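Local coordinates for protein pyrrolidone-carboxylate peptidase (Deinococcus radiodurans R1, PDB 5Z48) that removes N-terminal pyroglutamyl groups from polypeptides as a thiol exopeptidase of the peptidase C15 family, at residues G72-R77 with F169-A174. Residues are numbered along the deposited sequence; the frame is centred on the assembly and turned at random.
Sequences GLAAGR and FLHVPA. With PCA (pyroglutamic acid), chain I.
The carbonyl oxygen of G72 takes the backbone N-H of V172, G72 O to V172 N 2.8 Å, and a CA-H...O contact from H171. The strands pair in parallel, G72 with H171 and L73 with V172. L170 O receives G72 N over a longer 3.2 Å, and V172 O receives A74 N in an almost straight bond (178°). L73 binds pyroglutamate with backbone N and O. H171 NE2 donates to OXT of the pyroglutamate at 2.9 Å. CE1 of F169 lies over the centre of the imidazole, 3.7 Å above its plane, while A74 CB touches H171 CD2 at 3.6 Å. With CG anti to the backbone N (chi1 -154°), the F169 ring also meets G72, CZ to N 3.4 Å. With an alanine here, the cover on that imidazole face and the packing on G72 would probably be lost. The extended R77 chain brings NH1 to 3.7 Å from H171 ND1, guanidinium and imidazole planes 65° apart. H171 ND1 hydrogen-bonds E83 OE2, and R77 NH1 salt-bridges the same oxygen. C146, H171 and E83 are consistent with a Cys-His-Glu triad. Strand 67-73 pairs with strand 167-172, strand 80-90 flanks the latter, and F169 packs on helix 145-159.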
ATOM      1  N   GLY B  72      -9.326 -10.805 -16.829  1.00 10.04           N
ATOM      2  CA  GLY B  72     -10.259 -10.241 -15.870  1.00 10.27           C
ATOM      3  C   GLY B  72      -9.612  -9.062 -15.181  1.00 10.25           C
ATOM      4  O   GLY B  72      -8.383  -8.883 -15.237  1.00 10.14           O
ATOM      5  N   LEU B  73     -10.463  -8.282 -14.495  1.00 11.15           N
ATOM      6  CA  LEU B  73     -10.021  -7.108 -13.734  1.00 11.50           C
ATOM      7  C   LEU B  73      -9.462  -7.493 -12.362  1.00 10.29           C
ATOM      8  O   LEU B  73     -10.046  -8.302 -11.645  1.00 11.35           O
ATOM      9  CB  LEU B  73     -11.202  -6.169 -13.556  1.00 11.38           C
ATOM     10  CG  LEU B  73     -11.047  -4.953 -12.632  1.00 11.55           C
ATOM     11  CD1 LEU B  73     -10.001  -3.970 -13.127  1.00 12.43           C
ATOM     12  CD2 LEU B  73     -12.400  -4.253 -12.477  1.00 11.48           C
ATOM     13  N   ALA B  74      -8.320  -6.899 -11.995  1.00  9.42           N
ATOM     14  CA  ALA B  74      -7.811  -6.959 -10.618  1.00 10.10           C
ATOM     15  C   ALA B  74      -7.662  -5.515 -10.141  1.00 11.97           C
ATOM     16  O   ALA B  74      -6.560  -4.987 -10.146  1.00 12.41           O
ATOM     17  CB  ALA B  74      -6.472  -7.712 -10.524  1.00 11.06           C
ATOM     18  N   ALA B  75      -8.772  -4.899  -9.718  1.00 10.88           N
ATOM     19  CA  ALA B  75      -8.731  -3.502  -9.305  1.00 10.32           C
ATOM     20  C   ALA B  75      -7.848  -3.337  -8.076  1.00 12.62           C
ATOM     21  O   ALA B  75      -8.083  -3.961  -7.025  1.00 14.98           O
ATOM     22  CB  ALA B  75     -10.157  -3.020  -9.013  1.00 13.06           C
ATOM     23  N   GLY B  76      -6.820  -2.498  -8.216  1.00 11.10           N
ATOM     24  CA  GLY B  76      -5.835  -2.283  -7.173  1.00 12.20           C
ATOM     25  C   GLY B  76      -4.446  -2.719  -7.581  1.00 10.22           C
ATOM     26  O   GLY B  76      -3.454  -2.180  -7.062  1.00 13.14           O
ATOM     27  N   ARG B  77      -4.351  -3.709  -8.522  1.00 10.88           N
ATOM     28  CA  ARG B  77      -3.015  -4.081  -8.976  1.00  9.09           C
ATOM     29  C   ARG B  77      -2.475  -3.029  -9.951  1.00 11.30           C
ATOM     30  O   ARG B  77      -3.236  -2.489 -10.778  1.00 12.27           O
ATOM     31  CB  ARG B  77      -3.033  -5.455  -9.633  1.00 10.18           C
ATOM     32  CG  ARG B  77      -3.457  -6.586  -8.720  1.00 10.40           C
ATOM     33  CD  ARG B  77      -3.087  -7.962  -9.307  1.00  8.32           C
ATOM     34  NE  ARG B  77      -3.620  -9.017  -8.422  1.00 11.09           N
ATOM     35  CZ  ARG B  77      -3.613 -10.321  -8.754  1.00 11.79           C
ATOM     36  NH1 ARG B  77      -3.128 -10.731  -9.934  1.00 11.71           N
ATOM     37  NH2 ARG B  77      -4.130 -11.228  -7.924  1.00 15.88           N
ATOM     38  N   PHE B 169      -4.477 -17.417 -17.106  1.00  9.24           N
ATOM     39  CA  PHE B 169      -5.224 -16.237 -16.721  1.00 10.07           C
ATOM     40  C   PHE B 169      -4.337 -15.004 -16.683  1.00  9.22           C
ATOM     41  O   PHE B 169      -3.215 -15.033 -16.176  1.00 10.21           O
ATOM     42  CB  PHE B 169      -5.918 -16.401 -15.347  1.00  9.47           C
ATOM     43  CG  PHE B 169      -7.135 -15.509 -15.231  1.00  8.53           C
ATOM     44  CD1 PHE B 169      -7.001 -14.122 -14.890  1.00  9.57           C
ATOM     45  CD2 PHE B 169      -8.400 -15.993 -15.543  1.00 10.73           C
ATOM     46  CE1 PHE B 169      -8.100 -13.325 -14.862  1.00 11.82           C
ATOM     47  CE2 PHE B 169      -9.499 -15.183 -15.547  1.00 10.04           C
ATOM     48  CZ  PHE B 169      -9.355 -13.830 -15.232  1.00 10.63           C
ATOM     49  N   LEU B 170      -4.882 -13.906 -17.211  1.00  9.15           N
ATOM     50  CA  LEU B 170      -4.209 -12.608 -17.268  1.00  8.26           C
ATOM     51  C   LEU B 170      -5.113 -11.588 -16.552  1.00  9.25           C
ATOM     52  O   LEU B 170      -6.209 -11.266 -17.028  1.00  9.93           O
ATOM     53  CB  LEU B 170      -3.951 -12.257 -18.757  1.00  8.18           C
ATOM     54  CG  LEU B 170      -3.048 -11.082 -19.088  1.00 13.95           C
ATOM     55  CD1 LEU B 170      -2.831 -10.968 -20.579  1.00 12.25           C
ATOM     56  CD2 LEU B 170      -3.542  -9.793 -18.573  1.00 17.05           C
ATOM     57  N   HIS B 171      -4.661 -11.101 -15.377  1.00  9.43           N
ATOM     58  CA  HIS B 171      -5.382 -10.066 -14.631  0.82  9.53           C
ATOM     59  C   HIS B 171      -4.869  -8.699 -15.054  1.00  9.00           C
ATOM     60  O   HIS B 171      -3.659  -8.497 -15.181  1.00  9.78           O
ATOM     61  CB  HIS B 171      -5.163 -10.241 -13.125  0.82  9.52           C
ATOM     62  CG  HIS B 171      -6.293 -10.929 -12.401  0.82  9.98           C
ATOM     63  ND1 HIS B 171      -6.106 -12.056 -11.621  0.82 10.99           N
ATOM     64  CD2 HIS B 171      -7.614 -10.634 -12.333  0.82  9.90           C
ATOM     65  CE1 HIS B 171      -7.267 -12.409 -11.090  0.82 13.24           C
ATOM     66  NE2 HIS B 171      -8.199 -11.563 -11.501  0.82 11.91           N
ATOM     67  N   VAL B 172      -5.809  -7.755 -15.262  1.00  9.13           N
ATOM     68  CA  VAL B 172      -5.420  -6.423 -15.717  1.00  8.94           C
ATOM     69  C   VAL B 172      -5.799  -5.380 -14.676  1.00  9.11           C
ATOM     70  O   VAL B 172      -6.791  -5.541 -13.957  1.00 10.55           O
ATOM     71  CB  VAL B 172      -6.045  -6.083 -17.090  1.00 11.52           C
ATOM     72  CG1 VAL B 172      -5.704  -7.185 -18.131  1.00 13.78           C
ATOM     73  CG2 VAL B 172      -7.570  -5.873 -17.008  1.00 11.50           C
ATOM     74  N   PRO B 173      -5.060  -4.280 -14.587  1.00 10.04           N
ATOM     75  CA  PRO B 173      -5.465  -3.183 -13.692  1.00 10.88           C
ATOM     76  C   PRO B 173      -6.782  -2.536 -14.092  1.00 11.34           C
ATOM     77  O   PRO B 173      -7.293  -2.712 -15.203  1.00 11.19           O
ATOM     78  CB  PRO B 173      -4.323  -2.150 -13.874  1.00 11.14           C
ATOM     79  CG  PRO B 173      -3.107  -2.992 -14.200  1.00 11.93           C
ATOM     80  CD  PRO B 173      -3.702  -4.084 -15.155  1.00 10.91           C
ATOM     81  N   ALA B 174      -7.266  -1.663 -13.196  1.00 10.61           N
ATOM     82  CA  ALA B 174      -8.338  -0.736 -13.539  1.00 10.39           C
ATOM     83  C   ALA B 174      -7.956   0.061 -14.783  1.00 11.32           C
ATOM     84  O   ALA B 174      -6.788   0.383 -14.975  1.00 11.03           O
ATOM     85  CB  ALA B 174      -8.561   0.241 -12.371  1.00 11.35           C
TER
HETATM   86  N   PCA I 302     -12.428  -9.753 -11.733  1.00 12.52           N
HETATM   87  CA  PCA I 302     -13.039 -10.582 -10.700  1.00 16.03           C
HETATM   88  CB  PCA I 302     -14.282 -11.248 -11.313  1.00 15.03           C
HETATM   89  CG  PCA I 302     -14.488 -10.661 -12.710  1.00 13.13           C
HETATM   90  CD  PCA I 302     -13.264  -9.804 -12.902  1.00 10.05           C
HETATM   91  OE  PCA I 302     -13.045  -9.209 -13.964  1.00 12.15           O
HETATM   92  C   PCA I 302     -11.998 -11.563 -10.126  1.00 17.95           C
HETATM   93  O   PCA I 302     -12.293 -12.688  -9.709  1.00 14.84           O
HETATM   94  OXT PCA I 302     -10.775 -11.248 -10.102  1.00 21.19           O
HETATM   95  O   HOH W   1      -5.714  -1.296 -10.627  1.00 12.35           O